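Local coordinates for glycerol kinase, putative (Plasmodium falciparum, PDB 2W40), which probably catalyses the ATP-dependent phosphorylation of glycerol to sn-glycerol 3-phosphate, at residues S2-L7 / I75-G80; F19-E24 / T444-A449; P241-I246 / V450-E455; N179-V184 / S224-V229. All blocks are in the same frame, centred on the assembly; numbering follows the deposited sequence.

In the fold
All four contacts reach one mixed sheet in the N-terminal FGGY region. Contact 1 pairs two of its central strands, 3-11 and 74-83; strand 15-21 of contact 2 and strand 241-247 of contact 3 lie on either side of that pair, and strand 225-228 of contact 4 forms an edge. Contacts 2 and 3 share helix 443-455; their centres lie about 10 Å apart, and about 9 and 11 Å from that of contact 1. Along the chain contacts 1, 4 and 3 follow in series, while contact 2 interleaves with contacts 1 and 3 and spans contact 4. A helix from the C-terminal FGGY region thus packs on the N-terminal sheet.

Contact 1 of 4, residues S2-L7 / I75-G80; sequences SMNVIL and IIKCIG. With EDO (1,2-ethanediol), chain B.
Asn4 and Ile75 lie side by side on parallel strands, the amide OD1 of Asn4 3.5 Å from CB of Ile75. Backbone bonds on Val5 hold the strands together: Val5 N donates to Ile75 O, and Val5 O accepts from Lys77 N at 2.8 Å. Leu7 N then takes Cys78 O (3.0 Å) rather than the carbonyl of Lys77, which makes Lys77, with its helix-like psi of -39°, the extra residue of a beta bulge. Pairing resumes where Gly80 N meets Leu7 O at 2.9 Å.

Beyond the backbone, Val5, Leu7, Ile76 and Ile79 fill one face, their branched, apolar side chains suiting a buried strand surface; Leu7 CD2 lies 4.1 Å from Ile79 CG1. Lys77, bent at chi2 (-64°), brings its CE to 3.3 Å from Asn4 ND2. The two nitrogens are both donors and do not bond each other. Lysine is long enough to pass Asn4 and reach Glu23, which serves both, by a salt bridge to the lysine and a weak bond to the amide.

Leu7 and Ile76 face helix 49-70, while Ile6 and Cys78 pack on Ala449 and Ala452 of helix 443-455. Strands 15-21 and 241-247 continue the sheet on either side.

Contact 2 of 4, residues F19-E24 / T444-A449; sequences FFYDEE and TSLGAA
Tyr21 and Ser445 are brought together by their first torsions. Tyr21 turns CG beside its backbone N and anti to the carbonyl carbon (chi1 -69°), which lets the ring reach the helix. Ser445 sets OG between its backbone N and carbonyl carbon (chi1 69°), where it meets Tyr21 OH. The two hydroxyls hydrogen-bond, Tyr21 OH lying 2.7 Å from Ser445 OG, and the serine oxygen sits in the plane of the tyrosine ring, at its edge.

The same oxygen lies over the centre of the Phe19 ring, 3.4 Å above its plane, while Ser445 CB comes to 3.3 Å from Phe19 CD2. Serine suits this place because it is small enough to rest on an aromatic face and polar enough to answer a buried phenol; its OG also bonds Glu442 O, just before the segment.

The contact packs a helix of the C-terminal FGGY region on a strand of the N-terminal sheet, consistent with the actin-like ATPase superfamily, in which two domains enclose a nucleotide cleft. Strand 19-21 and helix 444-449 have axes 9.6 Å apart at closest, inclined at 51°.

Farther along the tyrosine ring, Ala449 CB touches Tyr21 CD2 at 3.7 Å, its bare methyl allowing the helix to lie near the ring. Leu446 crosses the tyrosine side chain at about a right angle, putting CD1 3.8 Å from Tyr21 CE1. Ser445 O, in turn, accepts a hydrogen bond from Ser8 OG of strand 3-11.

Contact 3 of 4, residues P241-I246 / V450-E455; sequences PITGCI and VLAGLE. With EDO (1,2-ethanediol), chain D.
Gly244 and Ala452 pass with their CA atoms only 4.1 Å apart, remarkably close for a strand and a helix. The axes of strand 241-246 and helix 450-455 approach to 5.9 Å, and their directions differ by 135°. With no side chain, Gly244 lets the helix backbone at Ala452 come this near. Ala452 suits the helix side of the crossing with its single methyl. Here helix 443-455, from the C-terminal FGGY region, crosses strand 241-247 of the N-terminal sheet, and Cys78 of the adjacent strand 74-83 touches both Thr243 and Ala452.

On one side of the glycine, Thr243 places OG1 between its backbone N and carbonyl carbon (chi1 61°), from where it donates to Ala452 O at 3.0 Å. The hydroxyl comes at the carbonyl from the flank, with a C=O...donor angle of 99°, and lies out of the carbonyl plane, so the bond is well off-axis. Glu455 lies over the same threonine with its aliphatic part: Glu455 CB is 3.3 Å from Thr243 O, and Glu455 CG is 3.6 Å from Thr243 CB. Its carboxylate leads away from the strand, where OE1 bonds a glycerol molecule and, weakly, an ethanediol.

On the other side, Ile246 and Leu451 cross at about a right angle. Ile246 CG2 presses on Leu451 CD1 at 3.4 Å, tighter than a usual carbon contact, and Ile254 of helix 248-255 packs against both residues.

The chemistry divides accordingly: apolar packing fills the end near Ile246, whereas the threonine hydroxyl, buried against the helix, gives its proton to a helix carbonyl, a polar tie in an otherwise largely apolar crossing.

Contact 4 of 4, residues N179-V184 / S224-V229; sequences NCYTDV and SNFGLV. With EDO (1,2-ethanediol), chain E.
Asn179 reaches Phe226 with its amide: ND2 donates to Phe226 O at 2.9 Å. The acceptor sits in the plane of the carboxamide, although the nitrogen is tilted out of the carbonyl plane of Phe226. With chi1 at -63°, Asn179 holds CG beside its backbone N and brings the amide to Phe226 O. Gly227 follows with its CA 3.5 Å from Asn179 ND2; having no side chain, it allows this approach, and its positive phi is one that glycine adopts readily.

The carbonyl of Phe226 also meets Tyr181, whose CE2 comes to 3.4 Å from Phe226 O, which lies at the ring edge, in its plane. One oxygen is therefore met by both an amide N-H and an aromatic edge. Tyr181 (chi1 -67°) and Phe226 share one conformation, CG beside the backbone N and anti to the carbonyl carbon, and this sets the rings as an offset edge-to-face pair. The edge of Phe226 meets the face of Tyr181, planes at 82° and centroids 6.0 Å apart. Phe226 CD1 also lies 3.9 Å from Tyr181 CB. Tyrosine suits its partly exposed place because its hydroxyl can reach a water, at 2.8 Å from Tyr181 OH, which in turn donates to Asn225 O. Lys220 adds a cation-pi contact to the same ring.

Phe226, wholly apolar, turns inward: its ring packs on Ile172 of helix 167-176 and on Ile242 and Cys245 of strand 241-247. The short, weakly bonded strand 225-228 lies at the edge of the large sheet, antiparallel to 241-247, while strand 181-183 pairs separately, in parallel, with 218-220, so the contact joins the large sheet to the small one.

Contact 1 of 4, residues S2-L7 / I75-G80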
loop_
_atom_site.group_PDB
_atom_site.type_symbol
_atom_site.label_atom_id
_atom_site.label_comp_id
_atom_site.label_asym_id
_atom_site.label_seq_id
_atom_site.Cartn_x
_atom_site.Cartn_y
_atom_site.Cartn_z
ATOM N N SER C 2 -43.075 -33.898 1.716
ATOM C CA SER C 2 -43.495 -32.659 2.441
ATOM C C SER C 2 -42.533 -32.292 3.485
ATOM O O SER C 2 -42.202 -33.102 4.347
ATOM C CB SER C 2 -44.824 -32.838 3.075
ATOM O OG SER C 2 -45.590 -33.405 2.058
ATOM N N MET C 3 -42.120 -31.043 3.406
ATOM C CA MET C 3 -40.898 -30.647 4.033
ATOM C C MET C 3 -41.178 -29.455 4.966
ATOM O O MET C 3 -41.698 -28.463 4.490
ATOM C CB MET C 3 -39.848 -30.220 2.980
ATOM C CG MET C 3 -38.473 -29.723 3.485
ATOM S SD MET C 3 -37.643 -30.859 4.598
ATOM C CE MET C 3 -36.655 -31.745 3.426
ATOM N N ASN C 4 -40.881 -29.615 6.256
ATOM C CA ASN C 4 -40.923 -28.461 7.145
ATOM C C ASN C 4 -39.564 -27.774 7.105
ATOM O O ASN C 4 -38.529 -28.432 7.206
ATOM C CB ASN C 4 -41.157 -28.846 8.562
ATOM C CG ASN C 4 -42.512 -29.412 8.803
ATOM O OD1 ASN C 4 -43.451 -29.281 8.040
ATOM N ND2 ASN C 4 -42.623 -30.047 9.945
ATOM N N VAL C 5 -39.644 -26.417 7.032
ATOM C CA VAL C 5 -38.425 -25.636 7.115
ATOM C C VAL C 5 -38.534 -24.402 7.976
ATOM O O VAL C 5 -39.603 -23.920 8.246
ATOM C CB VAL C 5 -37.921 -25.197 5.699
ATOM C CG1 VAL C 5 -37.579 -26.441 4.730
ATOM C CG2 VAL C 5 -38.908 -24.261 5.108
ATOM N N ILE C 6 -37.364 -23.948 8.398
ATOM C CA ILE C 6 -37.165 -22.720 9.171
ATOM C C ILE C 6 -36.422 -21.762 8.223
ATOM O O ILE C 6 -35.356 -22.115 7.689
ATOM C CB ILE C 6 -36.351 -22.940 10.434
ATOM C CG1 ILE C 6 -36.977 -23.996 11.331
ATOM C CG2 ILE C 6 -36.104 -21.579 11.196
ATOM C CD1 ILE C 6 -35.927 -24.542 12.313
ATOM N N LEU C 7 -36.967 -20.559 8.041
ATOM C CA LEU C 7 -36.208 -19.522 7.258
ATOM C C LEU C 7 -35.353 -18.712 8.240
ATOM O O LEU C 7 -35.887 -18.144 9.193
ATOM C CB LEU C 7 -37.101 -18.599 6.426
ATOM C CG LEU C 7 -36.560 -17.360 5.748
ATOM C CD1 LEU C 7 -35.296 -17.692 4.915
ATOM C CD2 LEU C 7 -37.578 -16.478 5.050
ATOM N N ILE C 75 -43.675 -26.456 4.187
ATOM C CA ILE C 75 -44.241 -25.706 5.319
ATOM C C ILE C 75 -43.116 -24.853 5.935
ATOM O O ILE C 75 -42.154 -25.402 6.498
ATOM C CB ILE C 75 -44.884 -26.571 6.452
ATOM C CG1 ILE C 75 -46.086 -27.374 5.848
ATOM C CG2 ILE C 75 -45.325 -25.676 7.659
ATOM C CD1 ILE C 75 -46.578 -28.567 6.722
ATOM N N ILE C 76 -43.273 -23.529 5.843
ATOM C CA ILE C 76 -42.309 -22.602 6.531
ATOM C C ILE C 76 -42.858 -22.414 7.934
ATOM O O ILE C 76 -43.900 -21.854 8.097
ATOM C CB ILE C 76 -42.153 -21.224 5.810
ATOM C CG1 ILE C 76 -41.859 -21.467 4.348
ATOM C CG2 ILE C 76 -41.116 -20.414 6.484
ATOM C CD1 ILE C 76 -41.914 -20.346 3.480
ATOM N N LYS C 77 -42.180 -22.945 8.927
ATOM C CA LYS C 77 -42.684 -22.974 10.294
ATOM C C LYS C 77 -42.571 -21.606 10.971
ATOM O O LYS C 77 -43.424 -21.190 11.764
ATOM C CB LYS C 77 -41.917 -23.992 11.112
ATOM C CG LYS C 77 -42.233 -25.466 10.703
ATOM C CD LYS C 77 -43.633 -25.744 10.976
ATOM C CE LYS C 77 -43.868 -27.238 11.089
ATOM N NZ LYS C 77 -43.171 -27.874 12.342
ATOM N N CYS C 78 -41.453 -20.949 10.667
ATOM C CA CYS C 78 -41.126 -19.675 11.324
ATOM C C CYS C 78 -39.958 -19.032 10.606
ATOM O O CYS C 78 -39.286 -19.649 9.777
ATOM C CB CYS C 78 -40.758 -19.921 12.756
ATOM S SG CYS C 78 -39.551 -21.147 13.008
ATOM N N ILE C 79 -39.683 -17.773 11.016
ATOM C CA ILE C 79 -38.605 -16.952 10.460
ATOM C C ILE C 79 -37.773 -16.442 11.623
ATOM O O ILE C 79 -38.334 -15.915 12.577
ATOM C CB ILE C 79 -39.151 -15.772 9.591
ATOM C CG1 ILE C 79 -39.935 -16.320 8.419
ATOM C CG2 ILE C 79 -38.036 -14.810 9.241
ATOM C CD1 ILE C 79 -40.837 -15.191 7.749
ATOM N N GLY C 80 -36.458 -16.603 11.564
ATOM C CA GLY C 80 -35.515 -15.911 12.479
ATOM C C GLY C 80 -34.703 -14.869 11.678
ATOM O O GLY C 80 -34.409 -15.053 10.490
HETATM C C1 EDO B . -45.493 -21.345 3.783
HETATM O O1 EDO B . -45.586 -22.547 4.560
HETATM C C2 EDO B . -45.726 -21.312 2.255
HETATM O O2 EDO B . -45.248 -22.491 1.562
#

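Contact 2 of 4, residues F19-E24 / T444-A449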
loop_
_atom_site.group_PDB
_atom_site.type_symbol
_atom_site.label_atom_id
_atom_site.label_comp_id
_atom_site.label_asym_id
_atom_site.label_seq_id
_atom_site.Cartn_x
_atom_site.Cartn_y
_atom_site.Cartn_z
ATOM N N PHE C 19 -31.276 -18.681 4.425
ATOM C CA PHE C 19 -31.018 -20.084 4.733
ATOM C C PHE C 19 -32.286 -20.730 5.103
ATOM O O PHE C 19 -33.016 -20.244 5.974
ATOM C CB PHE C 19 -30.045 -20.250 5.855
ATOM C CG PHE C 19 -28.706 -19.690 5.550
ATOM C CD1 PHE C 19 -27.716 -20.471 5.064
ATOM C CD2 PHE C 19 -28.445 -18.372 5.783
ATOM C CE1 PHE C 19 -26.492 -19.986 4.822
ATOM C CE2 PHE C 19 -27.245 -17.871 5.524
ATOM C CZ PHE C 19 -26.246 -18.696 5.007
ATOM N N PHE C 20 -32.607 -21.796 4.395
ATOM C CA PHE C 20 -33.736 -22.673 4.783
ATOM C C PHE C 20 -33.142 -23.920 5.420
ATOM O O PHE C 20 -32.403 -24.657 4.768
ATOM C CB PHE C 20 -34.666 -22.987 3.604
ATOM C CG PHE C 20 -35.231 -21.769 2.952
ATOM C CD1 PHE C 20 -36.511 -21.369 3.184
ATOM C CD2 PHE C 20 -34.418 -20.955 2.086
ATOM C CE1 PHE C 20 -37.020 -20.230 2.544
ATOM C CE2 PHE C 20 -34.943 -19.851 1.434
ATOM C CZ PHE C 20 -36.238 -19.468 1.715
ATOM N N TYR C 21 -33.472 -24.102 6.674
ATOM C CA TYR C 21 -33.055 -25.221 7.463
ATOM C C TYR C 21 -34.188 -26.222 7.646
ATOM O O TYR C 21 -35.314 -25.844 7.918
ATOM C CB TYR C 21 -32.548 -24.823 8.836
ATOM C CG TYR C 21 -31.234 -24.061 8.832
ATOM C CD1 TYR C 21 -30.055 -24.741 9.035
ATOM C CD2 TYR C 21 -31.168 -22.678 8.822
ATOM C CE1 TYR C 21 -28.845 -24.134 9.066
ATOM C CE2 TYR C 21 -29.948 -22.068 8.805
ATOM C CZ TYR C 21 -28.775 -22.797 8.977
ATOM O OH TYR C 21 -27.531 -22.212 9.040
ATOM N N ASP C 22 -33.848 -27.497 7.502
ATOM C CA ASP C 22 -34.815 -28.546 7.876
ATOM C C ASP C 22 -34.776 -28.625 9.431
ATOM O O ASP C 22 -34.006 -27.958 10.081
ATOM C CB ASP C 22 -34.510 -29.881 7.196
ATOM C CG ASP C 22 -33.288 -30.591 7.711
ATOM O OD1 ASP C 22 -32.732 -30.313 8.791
ATOM O OD2 ASP C 22 -32.945 -31.582 6.989
ATOM N N GLU C 23 -35.603 -29.482 10.051
ATOM C CA GLU C 23 -35.703 -29.537 11.490
ATOM C C GLU C 23 -34.611 -30.287 12.193
ATOM O O GLU C 23 -34.595 -30.347 13.419
ATOM C CB GLU C 23 -37.103 -29.985 11.893
ATOM C CG GLU C 23 -38.185 -29.055 11.344
ATOM C CD GLU C 23 -39.606 -29.378 11.695
ATOM O OE1 GLU C 23 -39.911 -30.564 11.674
ATOM O OE2 GLU C 23 -40.407 -28.460 11.983
ATOM N N GLU C 24 -33.674 -30.868 11.418
ATOM C CA GLU C 24 -32.399 -31.391 11.908
ATOM C C GLU C 24 -31.237 -30.456 11.650
ATOM O O GLU C 24 -30.087 -30.778 11.889
ATOM C CB GLU C 24 -32.163 -32.814 11.332
ATOM C CG GLU C 24 -33.319 -33.813 11.714
ATOM C CD GLU C 24 -33.264 -34.255 13.239
ATOM O OE1 GLU C 24 -32.142 -34.226 13.861
ATOM O OE2 GLU C 24 -34.355 -34.634 13.820
ATOM N N THR C 444 -23.775 -17.966 12.168
ATOM C CA THR C 444 -24.733 -16.849 12.413
ATOM C C THR C 444 -26.182 -17.189 12.081
ATOM O O THR C 444 -27.098 -17.023 12.906
ATOM C CB THR C 444 -24.274 -15.611 11.639
ATOM O OG1 THR C 444 -23.009 -15.199 12.228
ATOM C CG2 THR C 444 -25.314 -14.480 11.757
ATOM N N SER C 445 -26.428 -17.646 10.841
ATOM C CA SER C 445 -27.789 -18.051 10.431
ATOM C C SER C 445 -28.317 -19.213 11.272
ATOM O O SER C 445 -29.502 -19.286 11.533
ATOM C CB SER C 445 -27.813 -18.391 8.972
ATOM O OG SER C 445 -27.085 -19.590 8.678
ATOM N N LEU C 446 -27.416 -20.140 11.666
ATOM C CA LEU C 446 -27.807 -21.282 12.484
ATOM C C LEU C 446 -28.358 -20.806 13.835
ATOM O O LEU C 446 -29.410 -21.315 14.307
ATOM C CB LEU C 446 -26.615 -22.203 12.651
ATOM C CG LEU C 446 -26.802 -23.469 13.368
ATOM C CD1 LEU C 446 -27.869 -24.301 12.767
ATOM C CD2 LEU C 446 -25.388 -24.104 13.445
ATOM N N GLY C 447 -27.750 -19.793 14.457
ATOM C CA GLY C 447 -28.266 -19.341 15.730
ATOM C C GLY C 447 -29.680 -18.746 15.676
ATOM O O GLY C 447 -30.505 -18.988 16.548
ATOM N N ALA C 448 -29.991 -18.048 14.585
ATOM C CA ALA C 448 -31.287 -17.449 14.371
ATOM C C ALA C 448 -32.345 -18.527 14.114
ATOM O O ALA C 448 -33.505 -18.363 14.506
ATOM C CB ALA C 448 -31.261 -16.451 13.217
ATOM N N ALA C 449 -31.958 -19.603 13.432
ATOM C CA ALA C 449 -32.902 -20.702 13.171
ATOM C C ALA C 449 -33.190 -21.381 14.479
ATOM O O ALA C 449 -34.298 -21.786 14.723
ATOM C CB ALA C 449 -32.258 -21.640 12.160
#

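Contact 3 of 4, residues P241-I246 / V450-E455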
loop_
_atom_site.group_PDB
_atom_site.type_symbol
_atom_site.label_atom_id
_atom_site.label_comp_id
_atom_site.label_asym_id
_atom_site.label_seq_id
_atom_site.Cartn_x
_atom_site.Cartn_y
_atom_site.Cartn_z
ATOM N N PRO C 241 -44.947 -16.545 10.931
ATOM C CA PRO C 241 -44.508 -15.701 12.068
ATOM C C PRO C 241 -42.973 -15.529 12.130
ATOM O O PRO C 241 -42.222 -16.427 11.769
ATOM C CB PRO C 241 -44.957 -16.503 13.264
ATOM C CG PRO C 241 -44.752 -17.927 12.815
ATOM C CD PRO C 241 -45.070 -17.968 11.369
ATOM N N ILE C 242 -42.554 -14.357 12.583
ATOM C CA ILE C 242 -41.177 -14.018 12.820
ATOM C C ILE C 242 -41.035 -14.231 14.334
ATOM O O ILE C 242 -41.691 -13.545 15.157
ATOM C CB ILE C 242 -40.856 -12.537 12.451
ATOM C CG1 ILE C 242 -41.081 -12.321 10.949
ATOM C CG2 ILE C 242 -39.410 -12.204 12.866
ATOM C CD1 ILE C 242 -41.112 -10.799 10.518
ATOM N N THR C 243 -40.212 -15.206 14.685
ATOM C CA THR C 243 -40.186 -15.696 16.062
ATOM C C THR C 243 -38.819 -15.683 16.744
ATOM O O THR C 243 -38.676 -16.053 17.930
ATOM C CB THR C 243 -40.756 -17.129 16.113
ATOM O OG1 THR C 243 -39.939 -17.994 15.300
ATOM C CG2 THR C 243 -42.171 -17.143 15.575
ATOM N N GLY C 244 -37.780 -15.262 16.023
ATOM C CA GLY C 244 -36.515 -15.040 16.650
ATOM C C GLY C 244 -35.784 -13.899 16.025
ATOM O O GLY C 244 -35.901 -13.667 14.855
ATOM N N CYS C 245 -35.061 -13.148 16.849
ATOM C CA CYS C 245 -34.286 -12.015 16.416
ATOM C C CYS C 245 -33.146 -11.746 17.308
ATOM O O CYS C 245 -33.311 -11.700 18.513
ATOM C CB CYS C 245 -35.183 -10.822 16.445
ATOM S SG CYS C 245 -34.496 -9.266 15.699
ATOM N N ILE C 246 -31.973 -11.576 16.735
ATOM C CA ILE C 246 -30.716 -11.424 17.507
ATOM C C ILE C 246 -29.660 -10.748 16.604
ATOM O O ILE C 246 -29.668 -10.988 15.387
ATOM C CB ILE C 246 -30.245 -12.813 18.052
ATOM C CG1 ILE C 246 -29.101 -12.666 19.000
ATOM C CG2 ILE C 246 -29.943 -13.761 16.833
ATOM C CD1 ILE C 246 -28.889 -13.874 19.976
ATOM N N VAL C 450 -32.169 -21.504 15.340
ATOM C CA VAL C 450 -32.359 -22.084 16.686
ATOM C C VAL C 450 -33.388 -21.265 17.508
ATOM O O VAL C 450 -34.343 -21.850 18.099
ATOM C CB VAL C 450 -31.005 -22.340 17.469
ATOM C CG1 VAL C 450 -31.255 -22.664 18.991
ATOM C CG2 VAL C 450 -30.147 -23.421 16.709
ATOM N N LEU C 451 -33.188 -19.951 17.551
ATOM C CA LEU C 451 -34.067 -19.164 18.357
ATOM C C LEU C 451 -35.512 -19.232 17.801
ATOM O O LEU C 451 -36.455 -19.394 18.564
ATOM C CB LEU C 451 -33.566 -17.686 18.439
ATOM C CG LEU C 451 -32.280 -17.341 19.145
ATOM C CD1 LEU C 451 -31.883 -15.889 18.670
ATOM C CD2 LEU C 451 -32.449 -17.487 20.610
ATOM N N ALA C 452 -35.680 -19.095 16.485
ATOM C CA ALA C 452 -36.981 -19.072 15.864
ATOM C C ALA C 452 -37.730 -20.428 16.139
ATOM O O ALA C 452 -38.905 -20.466 16.560
ATOM C CB ALA C 452 -36.852 -18.782 14.397
ATOM N N GLY C 453 -37.016 -21.533 15.900
ATOM C CA GLY C 453 -37.555 -22.844 16.189
ATOM C C GLY C 453 -37.939 -23.106 17.599
ATOM O O GLY C 453 -38.945 -23.732 17.893
ATOM N N LEU C 454 -37.106 -22.701 18.510
ATOM C CA LEU C 454 -37.389 -22.866 19.949
ATOM C C LEU C 454 -38.669 -22.119 20.322
ATOM O O LEU C 454 -39.509 -22.651 21.045
ATOM C CB LEU C 454 -36.258 -22.404 20.776
ATOM C CG LEU C 454 -35.063 -23.403 20.896
ATOM C CD1 LEU C 454 -33.850 -22.715 21.590
ATOM C CD2 LEU C 454 -35.377 -24.805 21.538
ATOM N N GLU C 455 -38.873 -20.950 19.702
ATOM C CA GLU C 455 -40.025 -20.097 20.038
ATOM C C GLU C 455 -41.348 -20.800 19.613
ATOM O O GLU C 455 -42.402 -20.671 20.323
ATOM C CB GLU C 455 -39.897 -18.713 19.409
ATOM C CG GLU C 455 -41.145 -17.882 19.648
ATOM C CD GLU C 455 -41.482 -17.407 21.036
ATOM O OE1 GLU C 455 -40.663 -17.630 22.002
ATOM O OE2 GLU C 455 -42.567 -16.690 21.189
HETATM C C1 EDO D . -36.935 -21.067 23.927
HETATM O O1 EDO D . -36.697 -21.851 25.102
HETATM C C2 EDO D . -37.683 -19.838 24.296
HETATM O O2 EDO D . -39.028 -19.931 23.778
#

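Contact 4 of 4, residues N179-V184 / S224-V229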
loop_
_atom_site.group_PDB
_atom_site.type_symbol
_atom_site.label_atom_id
_atom_site.label_comp_id
_atom_site.label_asym_id
_atom_site.label_seq_id
_atom_site.Cartn_x
_atom_site.Cartn_y
_atom_site.Cartn_z
ATOM N N ASN C 179 -44.704 -3.226 12.268
ATOM C CA ASN C 179 -44.300 -3.490 13.656
ATOM C C ASN C 179 -42.929 -2.858 13.918
ATOM O O ASN C 179 -42.065 -2.895 13.074
ATOM C CB ASN C 179 -44.209 -4.987 13.984
ATOM C CG ASN C 179 -45.544 -5.713 13.877
ATOM O OD1 ASN C 179 -46.592 -5.111 13.731
ATOM N ND2 ASN C 179 -45.477 -7.043 14.065
ATOM N N CYS C 180 -42.739 -2.327 15.119
ATOM C CA CYS C 180 -41.527 -1.647 15.508
ATOM C C CYS C 180 -40.984 -2.338 16.769
ATOM O O CYS C 180 -41.402 -2.077 17.956
ATOM C CB CYS C 180 -41.840 -0.173 15.840
ATOM S SG CYS C 180 -42.259 0.856 14.389
ATOM N N TYR C 181 -40.011 -3.210 16.488
ATOM C CA TYR C 181 -39.396 -3.997 17.503
ATOM C C TYR C 181 -37.908 -4.053 17.321
ATOM O O TYR C 181 -37.392 -4.006 16.239
ATOM C CB TYR C 181 -39.887 -5.471 17.467
ATOM C CG TYR C 181 -41.318 -5.688 17.812
ATOM C CD1 TYR C 181 -41.820 -5.271 18.991
ATOM C CD2 TYR C 181 -42.118 -6.471 17.012
ATOM C CE1 TYR C 181 -43.120 -5.536 19.368
ATOM C CE2 TYR C 181 -43.435 -6.747 17.366
ATOM C CZ TYR C 181 -43.930 -6.269 18.555
ATOM O OH TYR C 181 -45.208 -6.566 18.950
ATOM N N THR C 182 -37.252 -4.270 18.440
ATOM C CA THR C 182 -35.874 -4.711 18.464
ATOM C C THR C 182 -35.751 -5.812 19.522
ATOM O O THR C 182 -36.727 -6.236 20.111
ATOM C CB THR C 182 -34.833 -3.555 18.743
ATOM O OG1 THR C 182 -33.508 -4.007 18.392
ATOM C CG2 THR C 182 -34.939 -2.990 20.167
ATOM N N ASP C 183 -34.548 -6.298 19.633
ATOM C CA ASP C 183 -34.207 -7.307 20.653
ATOM C C ASP C 183 -33.097 -6.802 21.534
ATOM O O ASP C 183 -32.374 -5.835 21.205
ATOM C CB ASP C 183 -33.849 -8.629 20.027
ATOM C CG ASP C 183 -32.494 -8.587 19.405
ATOM O OD1 ASP C 183 -32.396 -8.207 18.216
ATOM O OD2 ASP C 183 -31.494 -8.834 20.114
ATOM N N VAL C 184 -32.998 -7.376 22.728
ATOM C CA VAL C 184 -32.027 -6.893 23.712
ATOM C C VAL C 184 -30.557 -6.864 23.238
ATOM O O VAL C 184 -29.769 -5.995 23.644
ATOM C CB VAL C 184 -32.060 -7.767 24.990
ATOM C CG1 VAL C 184 -33.320 -7.614 25.834
ATOM C CG2 VAL C 184 -31.826 -9.224 24.662
ATOM N N SER C 224 -39.535 -14.574 20.572
ATOM C CA SER C 224 -40.709 -13.723 20.838
ATOM C C SER C 224 -41.668 -13.720 19.661
ATOM O O SER C 224 -41.361 -14.248 18.647
ATOM C CB SER C 224 -40.256 -12.292 21.264
ATOM O OG SER C 224 -41.306 -11.613 21.993
ATOM N N ASN C 225 -42.839 -13.127 19.806
ATOM C CA ASN C 225 -43.755 -12.896 18.706
ATOM C C ASN C 225 -43.415 -11.536 18.131
ATOM O O ASN C 225 -43.840 -10.525 18.675
ATOM C CB ASN C 225 -45.164 -12.903 19.203
ATOM C CG ASN C 225 -46.189 -12.789 18.066
ATOM O OD1 ASN C 225 -45.795 -12.651 16.934
ATOM N ND2 ASN C 225 -47.505 -12.927 18.373
ATOM N N PHE C 226 -42.632 -11.548 17.078
ATOM C CA PHE C 226 -42.309 -10.318 16.343
ATOM C C PHE C 226 -43.337 -9.905 15.285
ATOM O O PHE C 226 -43.227 -8.813 14.696
ATOM C CB PHE C 226 -40.914 -10.406 15.743
ATOM C CG PHE C 226 -39.808 -10.463 16.746
ATOM C CD1 PHE C 226 -39.278 -9.292 17.317
ATOM C CD2 PHE C 226 -39.309 -11.691 17.192
ATOM C CE1 PHE C 226 -38.310 -9.395 18.331
ATOM C CE2 PHE C 226 -38.322 -11.753 18.129
ATOM C CZ PHE C 226 -37.849 -10.646 18.720
ATOM N N GLY C 227 -44.328 -10.786 15.039
ATOM C CA GLY C 227 -45.369 -10.526 14.111
ATOM C C GLY C 227 -45.454 -11.486 13.005
ATOM O O GLY C 227 -44.642 -12.335 12.803
ATOM N N LEU C 228 -46.467 -11.232 12.231
ATOM C CA LEU C 228 -46.824 -11.964 11.034
ATOM C C LEU C 228 -46.317 -11.255 9.805
ATOM O O LEU C 228 -46.474 -10.059 9.618
ATOM C CB LEU C 228 -48.345 -12.097 10.914
ATOM C CG LEU C 228 -49.201 -12.797 11.921
ATOM C CD1 LEU C 228 -50.725 -12.609 11.601
ATOM C CD2 LEU C 228 -48.792 -14.297 12.153
ATOM N N VAL C 229 -45.734 -12.013 8.891
ATOM C CA VAL C 229 -45.402 -11.476 7.573
ATOM C C VAL C 229 -46.732 -11.140 6.852
ATOM O O VAL C 229 -47.654 -12.025 6.707
ATOM C CB VAL C 229 -44.571 -12.433 6.691
ATOM C CG1 VAL C 229 -44.339 -11.850 5.315
ATOM C CG2 VAL C 229 -43.209 -12.725 7.436
HETATM C C1 EDO E . -47.719 -8.552 12.490
HETATM O O1 EDO E . -48.092 -8.129 10.951
HETATM C C2 EDO E . -48.719 -8.618 13.626
HETATM O O2 EDO E . -49.058 -9.902 14.271
HETATM O O HOH W 1 -46.203 -8.870 17.697
#